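Local coordinates for flagella basal body P-ring formation protein FlgA (Salmonella typhimurium, PDB 3TEE) that assists assembly of the flagellar P-ring as a flexible periplasmic protein, possibly by acting as a chaperone or modulator of that process, at residues Ala168-Ala174 and Ser185-Ser190; Val147-Asn152 and Gly192-Leu198; Cys36-Ser42 and Val55-Cys59; Val141-Val147 and Glu161-Asn167; Gln116-Arg122 and Thr133-Ala138. All coordinates share one frame; numbering follows the deposited sequence.

Contact 1 of 5, residues Ala168-Ala174 and Ser185-Ser190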
# COMPACT_ATOMS: atom_id res chain seq x y z
N ALA A 168 13.92 6.30 -10.13
CA ALA A 168 12.98 6.93 -9.22
C ALA A 168 11.58 6.84 -9.74
O ALA A 168 11.33 7.06 -10.92
CB ALA A 168 13.36 8.39 -8.96
N ALA A 169 10.65 6.54 -8.83
CA ALA A 169 9.21 6.49 -9.10
C ALA A 169 8.67 7.91 -8.95
O ALA A 169 9.40 8.79 -8.46
CB ALA A 169 8.53 5.56 -8.09
N VAL A 170 7.40 8.14 -9.35
CA VAL A 170 6.68 9.41 -9.18
C VAL A 170 6.70 9.72 -7.67
O VAL A 170 6.59 8.79 -6.86
CB VAL A 170 5.23 9.34 -9.76
CG1 VAL A 170 4.43 10.61 -9.45
CG2 VAL A 170 5.25 9.08 -11.27
N ALA A 171 6.94 11.00 -7.31
CA ALA A 171 7.03 11.50 -5.93
C ALA A 171 8.30 11.08 -5.17
O ALA A 171 8.50 11.49 -4.01
CB ALA A 171 5.75 11.20 -5.13
N GLN A 172 9.22 10.34 -5.84
CA GLN A 172 10.50 9.98 -5.24
C GLN A 172 11.58 10.98 -5.72
O GLN A 172 11.45 11.57 -6.80
CB GLN A 172 10.92 8.55 -5.63
CG GLN A 172 10.10 7.44 -4.98
CD GLN A 172 10.79 6.09 -5.07
OE1 GLN A 172 11.37 5.71 -6.10
NE2 GLN A 172 10.73 5.32 -3.99
N ASN A 173 12.63 11.16 -4.91
CA ASN A 173 13.75 12.04 -5.21
C ASN A 173 14.61 11.49 -6.35
O ASN A 173 14.88 10.29 -6.40
CB ASN A 173 14.62 12.24 -3.97
CG ASN A 173 15.71 13.27 -4.16
OD1 ASN A 173 15.46 14.48 -4.18
ND2 ASN A 173 16.95 12.81 -4.34
N ALA A 174 15.05 12.37 -7.27
CA ALA A 174 15.97 11.99 -8.34
C ALA A 174 17.08 13.02 -8.45
O ALA A 174 16.82 14.22 -8.40
CB ALA A 174 15.24 11.85 -9.67
N SER A 185 18.97 18.03 -7.38
CA SER A 185 18.04 16.99 -6.97
C SER A 185 16.64 17.57 -6.77
O SER A 185 16.51 18.70 -6.31
CB SER A 185 18.53 16.26 -5.72
OG SER A 185 18.51 17.10 -4.58
N GLY A 186 15.63 16.80 -7.16
CA GLY A 186 14.23 17.20 -7.03
C GLY A 186 13.28 16.02 -7.01
O GLY A 186 13.69 14.86 -6.96
N THR A 187 11.99 16.33 -7.06
CA THR A 187 10.91 15.33 -7.00
C THR A 187 10.42 14.95 -8.39
O THR A 187 10.13 15.84 -9.19
CB THR A 187 9.78 15.88 -6.10
OG1 THR A 187 10.34 16.28 -4.85
CG2 THR A 187 8.66 14.86 -5.87
N VAL A 188 10.33 13.65 -8.68
CA VAL A 188 9.81 13.16 -9.96
C VAL A 188 8.27 13.39 -10.03
O VAL A 188 7.56 13.07 -9.07
CB VAL A 188 10.15 11.66 -10.22
CG1 VAL A 188 9.57 11.18 -11.54
CG2 VAL A 188 11.66 11.44 -10.20
N ASP A 189 7.79 13.97 -11.14
CA ASP A 189 6.35 14.16 -11.35
C ASP A 189 5.84 13.11 -12.36
O ASP A 189 6.66 12.38 -12.94
CB ASP A 189 6.00 15.62 -11.74
CG ASP A 189 6.40 16.13 -13.11
OD1 ASP A 189 6.75 15.31 -13.98
OD2 ASP A 189 6.32 17.36 -13.33
N SER A 190 4.50 13.05 -12.58
CA SER A 190 3.86 12.09 -13.49
C SER A 190 4.38 12.14 -14.94
O SER A 190 4.32 11.12 -15.64
CB SER A 190 2.35 12.23 -13.44
OG SER A 190 1.93 13.52 -13.86

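Contact 2 of 5, residues Val147-Asn152 and Gly192-Leu198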
# COMPACT_ATOMS: atom_id res chain seq x y z
N VAL A 147 16.39 13.85 -18.74
CA VAL A 147 15.23 14.35 -17.98
C VAL A 147 15.18 15.87 -18.04
O VAL A 147 16.18 16.50 -18.38
CB VAL A 147 15.21 13.86 -16.51
CG1 VAL A 147 15.00 12.35 -16.42
CG2 VAL A 147 16.48 14.28 -15.77
N GLN A 148 14.04 16.44 -17.65
CA GLN A 148 13.84 17.87 -17.59
C GLN A 148 13.74 18.29 -16.14
O GLN A 148 12.98 17.70 -15.37
CB GLN A 148 12.57 18.29 -18.37
CG GLN A 148 12.74 18.34 -19.89
CD GLN A 148 13.40 19.61 -20.38
OE1 GLN A 148 14.42 19.56 -21.07
NE2 GLN A 148 12.82 20.76 -20.08
N VAL A 149 14.55 19.28 -15.76
CA VAL A 149 14.54 19.84 -14.42
C VAL A 149 13.75 21.15 -14.51
O VAL A 149 14.05 22.00 -15.35
CB VAL A 149 15.97 20.07 -13.86
CG1 VAL A 149 15.93 20.81 -12.53
CG2 VAL A 149 16.72 18.74 -13.71
N ILE A 150 12.73 21.28 -13.66
CA ILE A 150 11.85 22.44 -13.61
C ILE A 150 11.90 23.03 -12.21
O ILE A 150 11.44 22.40 -11.26
CB ILE A 150 10.40 22.08 -14.06
CG1 ILE A 150 10.38 21.43 -15.47
CG2 ILE A 150 9.47 23.31 -13.98
CD1 ILE A 150 9.05 20.76 -15.89
N ALA A 151 12.46 24.23 -12.10
CA ALA A 151 12.54 24.95 -10.83
C ALA A 151 11.67 26.21 -10.90
O ALA A 151 11.72 26.92 -11.90
CB ALA A 151 13.97 25.30 -10.51
N ASN A 152 10.84 26.43 -9.87
CA ASN A 152 9.91 27.57 -9.79
C ASN A 152 9.81 28.16 -8.38
O ASN A 152 9.87 27.42 -7.39
CB ASN A 152 8.53 27.17 -10.30
CG ASN A 152 8.31 27.42 -11.77
OD1 ASN A 152 8.73 26.64 -12.63
ND2 ASN A 152 7.64 28.52 -12.09
N GLY A 192 7.55 12.62 -15.76
CA GLY A 192 8.96 12.24 -15.73
C GLY A 192 9.89 13.43 -15.58
O GLY A 192 11.09 13.31 -15.86
N ASN A 193 9.35 14.59 -15.15
CA ASN A 193 10.13 15.80 -14.92
C ASN A 193 10.62 15.79 -13.47
O ASN A 193 10.00 15.17 -12.61
CB ASN A 193 9.29 17.06 -15.15
CG ASN A 193 8.69 17.22 -16.53
OD1 ASN A 193 9.33 16.94 -17.56
ND2 ASN A 193 7.47 17.74 -16.58
N ILE A 194 11.70 16.52 -13.21
CA ILE A 194 12.28 16.66 -11.88
C ILE A 194 11.92 18.06 -11.40
O ILE A 194 12.37 19.05 -11.99
CB ILE A 194 13.81 16.42 -11.95
CG1 ILE A 194 14.18 15.07 -12.65
CG2 ILE A 194 14.51 16.66 -10.61
CD1 ILE A 194 13.52 13.83 -12.24
N LEU A 195 11.12 18.15 -10.33
CA LEU A 195 10.67 19.43 -9.80
C LEU A 195 11.45 19.91 -8.60
O LEU A 195 11.66 19.15 -7.65
CB LEU A 195 9.14 19.43 -9.50
CG LEU A 195 8.19 18.92 -10.59
CD1 LEU A 195 6.74 18.89 -10.09
CD2 LEU A 195 8.29 19.74 -11.88
N ILE A 196 11.86 21.18 -8.65
CA ILE A 196 12.58 21.87 -7.58
C ILE A 196 11.77 23.11 -7.20
O ILE A 196 11.38 23.87 -8.08
CB ILE A 196 14.05 22.25 -7.99
CG1 ILE A 196 14.87 21.01 -8.39
CG2 ILE A 196 14.75 23.06 -6.88
CD1 ILE A 196 16.27 21.30 -8.94
N ASN A 197 11.53 23.31 -5.89
CA ASN A 197 10.82 24.47 -5.36
C ASN A 197 11.79 25.29 -4.50
O ASN A 197 12.33 24.77 -3.53
CB ASN A 197 9.61 24.03 -4.54
CG ASN A 197 8.47 23.50 -5.38
OD1 ASN A 197 7.81 24.24 -6.12
ND2 ASN A 197 8.21 22.21 -5.25
N LEU A 198 12.05 26.56 -4.90
CA LEU A 198 12.96 27.45 -4.18
C LEU A 198 12.23 28.25 -3.11
O LEU A 198 12.16 27.80 -1.96
CB LEU A 198 13.70 28.41 -5.14
CG LEU A 198 14.69 27.84 -6.19
CD1 LEU A 198 15.51 26.66 -5.67
CD2 LEU A 198 14.01 27.54 -7.51

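Contact 3 of 5, residues Cys36-Ser42 and Val55-Cys59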
# COMPACT_ATOMS: atom_id res chain seq x y z
N CYS A 36 -25.37 -8.45 29.12
CA CYS A 36 -26.46 -7.68 28.54
C CYS A 36 -26.95 -8.22 27.21
O CYS A 36 -26.27 -9.02 26.56
CB CYS A 36 -26.12 -6.20 28.47
SG CYS A 36 -24.79 -5.82 27.30
N GLU A 37 -28.14 -7.76 26.79
CA GLU A 37 -28.82 -8.17 25.56
C GLU A 37 -28.07 -7.67 24.31
O GLU A 37 -27.97 -8.40 23.33
CB GLU A 37 -30.23 -7.56 25.59
CG GLU A 37 -31.24 -8.16 24.64
CD GLU A 37 -32.62 -7.56 24.82
OE1 GLU A 37 -33.15 -7.61 25.95
OE2 GLU A 37 -33.16 -7.02 23.83
N GLN A 38 -27.60 -6.41 24.35
CA GLN A 38 -26.96 -5.79 23.20
C GLN A 38 -25.58 -5.21 23.61
O GLN A 38 -25.46 -4.01 23.78
CB GLN A 38 -27.90 -4.70 22.62
CG GLN A 38 -27.49 -4.21 21.22
CD GLN A 38 -28.17 -2.91 20.82
OE1 GLN A 38 -29.09 -2.41 21.48
NE2 GLN A 38 -27.64 -2.27 19.79
N PRO A 39 -24.54 -6.05 23.80
CA PRO A 39 -23.23 -5.48 24.17
C PRO A 39 -22.66 -4.58 23.09
O PRO A 39 -22.96 -4.78 21.91
CB PRO A 39 -22.34 -6.71 24.37
CG PRO A 39 -23.04 -7.83 23.68
CD PRO A 39 -24.49 -7.52 23.65
N ALA A 40 -21.86 -3.59 23.48
CA ALA A 40 -21.17 -2.75 22.50
C ALA A 40 -19.84 -3.45 22.19
O ALA A 40 -19.05 -3.69 23.10
CB ALA A 40 -20.93 -1.36 23.08
N PHE A 41 -19.59 -3.79 20.92
CA PHE A 41 -18.33 -4.43 20.50
C PHE A 41 -17.37 -3.42 19.93
O PHE A 41 -17.79 -2.51 19.21
CB PHE A 41 -18.55 -5.49 19.41
CG PHE A 41 -19.48 -6.62 19.80
CD1 PHE A 41 -19.27 -7.33 20.98
CD2 PHE A 41 -20.51 -7.01 18.95
CE1 PHE A 41 -20.12 -8.38 21.33
CE2 PHE A 41 -21.37 -8.05 19.32
CZ PHE A 41 -21.17 -8.73 20.51
N SER A 42 -16.10 -3.60 20.23
CA SER A 42 -15.05 -2.72 19.68
C SER A 42 -13.74 -3.47 19.62
O SER A 42 -13.53 -4.48 20.30
CB SER A 42 -14.89 -1.44 20.50
OG SER A 42 -14.52 -1.74 21.83
N VAL A 55 -11.81 -8.97 20.97
CA VAL A 55 -12.97 -8.08 20.87
C VAL A 55 -13.33 -7.62 22.27
O VAL A 55 -13.52 -8.46 23.15
CB VAL A 55 -14.18 -8.77 20.21
CG1 VAL A 55 -15.44 -7.88 20.26
CG2 VAL A 55 -13.87 -9.17 18.77
N VAL A 56 -13.49 -6.31 22.45
CA VAL A 56 -13.96 -5.74 23.70
C VAL A 56 -15.49 -5.73 23.60
O VAL A 56 -16.04 -5.29 22.60
CB VAL A 56 -13.36 -4.34 23.99
CG1 VAL A 56 -13.99 -3.72 25.24
CG2 VAL A 56 -11.84 -4.44 24.16
N ALA A 57 -16.17 -6.29 24.61
CA ALA A 57 -17.64 -6.32 24.63
C ALA A 57 -18.07 -5.61 25.90
O ALA A 57 -17.73 -6.06 27.01
CB ALA A 57 -18.15 -7.76 24.61
N ARG A 58 -18.75 -4.47 25.75
CA ARG A 58 -19.15 -3.69 26.91
C ARG A 58 -20.62 -3.81 27.21
O ARG A 58 -21.42 -3.80 26.29
CB ARG A 58 -18.83 -2.19 26.71
CG ARG A 58 -17.34 -1.84 26.76
CD ARG A 58 -17.20 -0.32 26.69
NE ARG A 58 -15.83 0.15 26.92
CZ ARG A 58 -14.88 0.17 26.00
NH1 ARG A 58 -13.67 0.62 26.29
NH2 ARG A 58 -15.12 -0.29 24.78
N CYS A 59 -20.96 -3.84 28.49
CA CYS A 59 -22.33 -3.81 29.03
C CYS A 59 -22.24 -2.84 30.19
O CYS A 59 -21.13 -2.48 30.61
CB CYS A 59 -22.76 -5.19 29.54
SG CYS A 59 -23.07 -6.41 28.25
O HOH W 1 -16.80 -1.95 23.18

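Contact 4 of 5, residues Val141-Val147 and Glu161-Asn167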
# COMPACT_ATOMS: atom_id res chain seq x y z
N VAL A 141 11.45 7.57 -13.79
CA VAL A 141 12.74 8.05 -14.24
C VAL A 141 13.76 6.94 -14.00
O VAL A 141 13.80 6.36 -12.91
CB VAL A 141 13.08 9.39 -13.50
CG1 VAL A 141 14.57 9.67 -13.47
CG2 VAL A 141 12.32 10.56 -14.11
N LYS A 142 14.54 6.60 -15.03
CA LYS A 142 15.57 5.57 -14.93
C LYS A 142 16.97 6.17 -15.02
O LYS A 142 17.15 7.15 -15.73
CB LYS A 142 15.38 4.48 -16.00
CG LYS A 142 14.06 3.71 -15.86
CD LYS A 142 13.80 2.81 -17.05
CE LYS A 142 12.47 2.11 -16.93
NZ LYS A 142 12.10 1.39 -18.17
N ALA A 143 17.96 5.58 -14.32
CA ALA A 143 19.35 6.03 -14.35
C ALA A 143 19.87 6.07 -15.81
O ALA A 143 19.65 5.13 -16.57
CB ALA A 143 20.21 5.11 -13.50
N GLY A 144 20.46 7.20 -16.19
CA GLY A 144 21.00 7.42 -17.53
C GLY A 144 20.06 8.10 -18.50
O GLY A 144 20.48 8.54 -19.58
N GLN A 145 18.79 8.23 -18.12
CA GLN A 145 17.74 8.85 -18.93
C GLN A 145 17.88 10.36 -18.97
O GLN A 145 18.17 10.98 -17.94
CB GLN A 145 16.38 8.50 -18.32
CG GLN A 145 15.18 8.59 -19.24
CD GLN A 145 14.05 7.81 -18.61
OE1 GLN A 145 13.34 8.30 -17.73
NE2 GLN A 145 13.90 6.56 -19.02
N ARG A 146 17.59 10.97 -20.14
CA ARG A 146 17.55 12.41 -20.33
C ARG A 146 16.27 12.87 -19.64
O ARG A 146 15.21 12.29 -19.87
CB ARG A 146 17.54 12.76 -21.83
CG ARG A 146 17.51 14.26 -22.12
CD ARG A 146 17.68 14.57 -23.60
NE ARG A 146 17.22 15.92 -23.94
CZ ARG A 146 16.01 16.21 -24.39
NH1 ARG A 146 15.11 15.25 -24.56
NH2 ARG A 146 15.68 17.46 -24.67
N VAL A 147 16.39 13.85 -18.74
CA VAL A 147 15.23 14.35 -17.98
C VAL A 147 15.18 15.87 -18.04
O VAL A 147 16.18 16.50 -18.38
CB VAL A 147 15.21 13.86 -16.51
CG1 VAL A 147 15.00 12.35 -16.42
CG2 VAL A 147 16.48 14.28 -15.77
N GLU A 161 17.90 20.70 -18.97
CA GLU A 161 18.01 19.28 -19.32
C GLU A 161 19.19 18.71 -18.56
O GLU A 161 20.19 19.39 -18.33
CB GLU A 161 18.26 19.07 -20.83
CG GLU A 161 17.71 20.12 -21.79
CD GLU A 161 18.06 19.90 -23.25
OE1 GLU A 161 17.13 19.81 -24.08
OE2 GLU A 161 19.27 19.81 -23.57
N GLY A 162 19.05 17.45 -18.19
CA GLY A 162 20.09 16.72 -17.49
C GLY A 162 19.90 15.23 -17.63
O GLY A 162 18.97 14.77 -18.30
N GLN A 163 20.78 14.46 -17.00
CA GLN A 163 20.72 13.00 -17.03
C GLN A 163 20.42 12.48 -15.65
O GLN A 163 21.12 12.82 -14.69
CB GLN A 163 22.06 12.46 -17.55
CG GLN A 163 22.03 11.04 -18.08
CD GLN A 163 23.38 10.61 -18.61
OE1 GLN A 163 24.42 11.21 -18.30
NE2 GLN A 163 23.40 9.55 -19.40
N ALA A 164 19.35 11.67 -15.51
CA ALA A 164 18.99 11.08 -14.23
C ALA A 164 20.13 10.19 -13.78
O ALA A 164 20.67 9.41 -14.57
CB ALA A 164 17.72 10.27 -14.36
N MET A 165 20.55 10.35 -12.54
CA MET A 165 21.64 9.55 -12.01
C MET A 165 21.15 8.30 -11.27
O MET A 165 21.92 7.37 -11.05
CB MET A 165 22.51 10.41 -11.10
CG MET A 165 23.24 11.48 -11.86
SD MET A 165 24.30 12.36 -10.74
CE MET A 165 25.66 11.20 -10.62
N ASN A 166 19.86 8.27 -10.90
CA ASN A 166 19.28 7.14 -10.18
C ASN A 166 17.86 6.83 -10.68
O ASN A 166 17.24 7.65 -11.37
CB ASN A 166 19.28 7.44 -8.66
CG ASN A 166 18.37 8.60 -8.25
OD1 ASN A 166 18.59 9.75 -8.62
ND2 ASN A 166 17.32 8.32 -7.51
N ASN A 167 17.36 5.63 -10.33
CA ASN A 167 16.01 5.21 -10.68
C ASN A 167 15.08 5.82 -9.67
O ASN A 167 15.42 5.90 -8.49
CB ASN A 167 15.90 3.68 -10.62
CG ASN A 167 16.76 2.98 -11.63
OD1 ASN A 167 16.76 3.32 -12.82
ND2 ASN A 167 17.53 2.00 -11.18

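Contact 5 of 5, residues Gln116-Arg122 and Thr133-Ala138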
# COMPACT_ATOMS: atom_id res chain seq x y z
N GLN A 116 -1.42 -1.46 -9.77
CA GLN A 116 -1.28 -0.63 -10.96
C GLN A 116 0.13 -0.01 -10.94
O GLN A 116 0.57 0.48 -9.90
CB GLN A 116 -2.36 0.47 -11.00
CG GLN A 116 -3.74 -0.05 -11.40
CD GLN A 116 -4.77 1.05 -11.50
OE1 GLN A 116 -4.49 2.16 -11.99
NE2 GLN A 116 -5.98 0.76 -11.07
N ASP A 117 0.87 -0.15 -12.04
CA ASP A 117 2.27 0.31 -12.16
C ASP A 117 3.26 -0.33 -11.14
O ASP A 117 4.30 0.25 -10.86
CB ASP A 117 2.39 1.85 -12.21
CG ASP A 117 2.18 2.40 -13.60
OD1 ASP A 117 3.12 2.30 -14.42
OD2 ASP A 117 1.07 2.91 -13.88
N ALA A 118 2.92 -1.53 -10.61
CA ALA A 118 3.80 -2.25 -9.69
C ALA A 118 4.78 -3.09 -10.48
O ALA A 118 4.51 -3.48 -11.62
CB ALA A 118 2.99 -3.11 -8.75
N VAL A 119 5.97 -3.31 -9.91
CA VAL A 119 7.04 -4.08 -10.52
C VAL A 119 7.52 -5.08 -9.47
O VAL A 119 7.58 -4.75 -8.28
CB VAL A 119 8.18 -3.12 -11.01
CG1 VAL A 119 9.44 -3.88 -11.38
CG2 VAL A 119 7.71 -2.27 -12.20
N SER A 120 7.84 -6.32 -9.90
CA SER A 120 8.26 -7.34 -8.97
C SER A 120 9.70 -7.16 -8.51
O SER A 120 10.59 -6.87 -9.32
CB SER A 120 8.11 -8.73 -9.59
OG SER A 120 8.28 -9.70 -8.58
N LEU A 121 9.93 -7.35 -7.22
CA LEU A 121 11.28 -7.34 -6.63
C LEU A 121 11.85 -8.77 -6.67
O LEU A 121 13.03 -8.95 -6.40
CB LEU A 121 11.24 -6.84 -5.17
CG LEU A 121 10.88 -5.36 -4.96
CD1 LEU A 121 10.66 -5.07 -3.50
CD2 LEU A 121 11.97 -4.44 -5.53
N ARG A 122 11.02 -9.77 -6.99
CA ARG A 122 11.45 -11.18 -6.97
C ARG A 122 10.97 -11.97 -8.17
O ARG A 122 10.04 -11.56 -8.85
CB ARG A 122 10.87 -11.90 -5.72
CG ARG A 122 11.02 -11.18 -4.39
CD ARG A 122 10.74 -12.12 -3.26
NE ARG A 122 10.58 -11.40 -2.00
CZ ARG A 122 10.01 -11.92 -0.91
NH1 ARG A 122 9.53 -13.16 -0.93
NH2 ARG A 122 9.91 -11.19 0.20
N THR A 133 5.67 -6.52 0.21
CA THR A 133 7.13 -6.70 0.32
C THR A 133 7.78 -7.28 -0.96
O THR A 133 9.00 -7.20 -1.08
CB THR A 133 7.47 -7.59 1.53
OG1 THR A 133 6.67 -8.77 1.51
CG2 THR A 133 7.32 -6.85 2.85
N MET A 134 6.99 -7.86 -1.89
CA MET A 134 7.52 -8.49 -3.12
C MET A 134 7.59 -7.50 -4.26
O MET A 134 8.10 -7.83 -5.33
CB MET A 134 6.61 -9.63 -3.61
CG MET A 134 6.58 -10.87 -2.78
SD MET A 134 5.10 -11.87 -3.23
CE MET A 134 5.59 -13.36 -2.45
N ILE A 135 6.96 -6.33 -4.09
CA ILE A 135 6.80 -5.37 -5.17
C ILE A 135 7.23 -3.94 -4.82
O ILE A 135 7.31 -3.57 -3.64
CB ILE A 135 5.30 -5.39 -5.68
CG1 ILE A 135 4.33 -4.77 -4.65
CG2 ILE A 135 4.85 -6.82 -6.12
CD1 ILE A 135 2.91 -4.42 -5.17
N ARG A 136 7.37 -3.11 -5.85
CA ARG A 136 7.72 -1.69 -5.77
C ARG A 136 6.96 -0.96 -6.88
O ARG A 136 6.48 -1.61 -7.81
CB ARG A 136 9.25 -1.49 -5.95
CG ARG A 136 9.81 -1.92 -7.32
CD ARG A 136 11.16 -1.24 -7.62
NE ARG A 136 11.85 -1.84 -8.77
CZ ARG A 136 11.66 -1.50 -10.04
NH1 ARG A 136 10.78 -0.56 -10.35
NH2 ARG A 136 12.35 -2.09 -11.00
N GLN A 137 6.92 0.40 -6.82
CA GLN A 137 6.32 1.17 -7.91
C GLN A 137 7.29 1.19 -9.06
O GLN A 137 8.50 1.05 -8.84
CB GLN A 137 5.94 2.60 -7.47
CG GLN A 137 4.52 2.71 -6.91
CD GLN A 137 3.46 2.24 -7.89
OE1 GLN A 137 3.18 2.87 -8.91
NE2 GLN A 137 2.84 1.10 -7.59
N ALA A 138 6.78 1.31 -10.30
CA ALA A 138 7.63 1.36 -11.49
C ALA A 138 8.52 2.61 -11.46
O ALA A 138 8.20 3.59 -10.78
CB ALA A 138 6.76 1.38 -12.74
O HOH W 2 11.13 -8.73 -1.32

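Contact 1 of 5, residues Ala168-Ala174 and Ser185-Ser190
Gln172 and Val188 meet as flat peptide groups: the oxygen of the Gln172 carbonyl takes the N-H of Val188 from a position tilted 24° from its plane, at 3.0 Å between Val188 N and Gln172 O. The Gln172 side-chain amide is anchored within its own segment, Ala169 N reaching Gln172 OE1 from slightly off the amide plane at 2.9 Å. From the same bend Ala171 N also points at Val188 and gives a nearly straight bond to Val188 O (2.8 Å, Ala171 N to Val188 O). These two bonds, with the positive phi of 72° at Ala171 and the type II turn from Ala169 to Gln172, make a classic G1 beta bulge: Ala171 and Gln172 together stand opposite the single residue Val188. Beyond it the hairpin of strands 173-178 and 183-188 runs in regular antiparallel register, and the Ala174 and Gly186 peptides exchange two hydrogen bonds. Val188 fills the inner side of the bend. Its CG2 lies against Ala174 CB at 3.6 Å and Ala168 CB at 3.7 Å, while its CB sits 3.4 Å from Ala169 O, on the turn carbonyl that also accepts Gln172 N. On the outer side Thr187 CG2 rests over the exposed turn, 3.7 Å from Ala171 CA. Ile194 and Val141 close over Val188 from neighbouring parts of the chain.

Contact 2 of 5, residues Val147-Asn152 and Gly192-Leu198
Ile150 swings its CG1 branch away from its carbonyl carbon (chi1 -55°) and runs on extended (chi2 167°), which lays CD1 against the Asn193 amide, 3.5 Å from Asn193 ND2; the two side chains run at a slant to each other. On the opposite face of the sheet Val149 places CG1 opposite its own backbone nitrogen (chi1 173°), which carries that methyl to Ile196 CD1 at 3.6 Å. Its other methyl, CG2, looks at Ile194 CB. Ala151 has two neighbours: its CB touches Ile196 CB at 4.0 Å and Leu198 CD2 at 3.7 Å. Under these contacts the backbones form a parallel ladder. Ile194 N bonds to Gln148 O, and Ile150 N to Ile194 O, each at 2.8 Å. Ile196 repeats the pattern between Ile150 and Asn152, and the ladder slackens at its end, where Leu198 N makes only a weak bond to Asn152 O. This parallel pairing joins the first and last strands of a five-stranded sheet otherwise built from antiparallel neighbours, and so closes it on itself. Strand 157-164 flanks 146-152 on its other edge, strand 183-188 flanks 194-197, and Val147, Val149 and Ile194 all pack on Val176 of strand 173-178 in the interior.

Contact 3 of 5, residues Cys36-Ser42 and Val55-Cys59
Val55 reaches Phe41 at an angle, its CG1 3.9 Å from the ring atom Phe41 CD1. Next along the strand, Val56 turns its peptide to Ser42 and exchanges a pair of backbone hydrogen bonds with it, while Val56 CB lies against the Ser42 hydroxyl. Ala57 points back to the apolar side and puts its CB at the edge of the Phe41 ring, 3.8 Å from Phe41 CD1; Trp10 of helix 2-14 meets that same ring, so the hairpin of strands 40-42 and 53-59 is packed onto the helix here. Arg58 pairs with Ala40 through both peptide groups. Its extended side chain then runs along the outer face to a water lying in the guanidinium plane, 2.9 Å from Arg58 NH2. That water also donates to Ala40 O at 2.8 Å and bonds to Ser42 OG, so three groups tie it down. Ser42 OG has a further partner in a glycerol molecule, probably from the crystallisation liquor. Cys59 ends the strand by crossing to the loop ahead of the partner strand: its SG is 2.1 Å from Cys36 SG, with a torsion of -73° about the S-S bond. The Cys36 sulfur is folded back between its own nitrogen and carbonyl carbon (chi1 67°), which carries it to the strand. A covalent link of this kind is suited to the oxidising periplasm, and it pins a loop with no strand pairing to the hairpin's end.

Contact 4 of 5, residues Val141-Val147 and Glu161-Asn167
Gln163 stretches over the bend at Gly144, and following it outward shows how: CB stays near Gln145 O, CG comes to 3.3 Å from Gly144 O, CD passes close to Gly144 O and CA, and NE2 donates to Gly144 O at 3.1 Å. The acceptor lies in the plane of the Gln163 amide, and NE2 meets Gly144 O from the side, at 113° to the C=O bond and somewhat tilted from the carbonyl plane. CG lies opposite the backbone nitrogen (chi1 -161°) and the chain is straight beyond it, which carries the amide that far. The bend itself is a type II turn from Lys142 to Gln145 leading into a G1 beta bulge: Gly144 N binds Ala164 O, and Ala164 N binds Gln145 O, so two residues stand opposite one. Glycine with its positive phi suits this place. Beyond the bulge Val147 and Gly162 exchange two backbone hydrogen bonds. Under the turn Ala164 CB is squeezed against Val141 CG1 at 3.3 Å, tighter than normal carbon contact. At the other end Arg146, extended as far as NE, forms a salt bridge with Glu161, 2.8 Å from Arg146 NH2 to Glu161 OE1; the oxygen sits in the guanidinium plane but is met from above its own carboxylate, the two planes being 89° apart. Asn167 OD1 takes Ala143 N at 3.0 Å, from above the amide plane. The hairpin of strands 146-152 and 157-164 is flanked by strand 173-178, where Asn166 OD1 binds Arg175 N, and by strand 194-197, whose Ile194 meets Val141 and Val147.

Contact 5 of 5, residues Gln116-Arg122 and Thr133-Ala138
Arg136 O is gripped by the N-H of Val119 at 2.7 Å (Val119 N to Arg136 O), and the CH of Ala118 leans on the same oxygen at 3.3 Å (Ala118 CA to Arg136 O). Val119 O returns the bond to Arg136 N, so the two residues form a hydrogen-bonded antiparallel pair, and their side chains lie alongside each other, pointing the same way. Val119 CG1 sits 3.4 Å above the plane of the Arg136 guanidinium, near its rim rather than its centre. That flat group is held further by NH1, which donates to Gln137 O, and by a cation-pi contact with Trp139; NE also bonds to a glycerol, probably from the crystallisation liquor. Leu121 CD2 comes in obliquely on the aliphatic part of the same arginine, 3.8 Å from Arg136 CG. At the far end Arg122 lies across Met134 at about a right angle, with Met134 CG over the centre of its guanidinium. A water in that guanidinium plane accepts from Arg122 NE at 2.8 Å and donates to Thr133 O at 2.6 Å, linking the two segments. Leu121 N bonds to Met134 O, extending the ladder past the short strands. This two-stranded antiparallel sheet of 118-120 and 135-137 sits among loops: Ala118 and Ser120 make backbone hydrogen bonds to Leu89 and to Gly86 and Gly87, Ser120 touches Ile83, and Met134 packs on Leu124 and Gln128.

In the fold
Contacts 1, 2 and 4 belong to one five-stranded sheet. Contacts 2 and 4 share Val147; contact 1 is the hairpin of the third and fourth strands, its centre 9 Å from that of contact 2 and 11 Å from that of contact 4. Probable backbone hydrogen bonds, each 2.8 Å, join Thr187 O to Leu195 N between contacts 1 and 2, and Ala168 N to Val141 O between contacts 1 and 4. Contact 5 is a small separate sheet touching contact 1 through Ala169 packing on Ala138 and Gln137; its 133-138 runs on through a short link into 141-147 of contact 4. Contact 3 lies far off, about 48 Å between centres from contact 1 and 42 Å from contact 5, consistent with an elongated, open molecule.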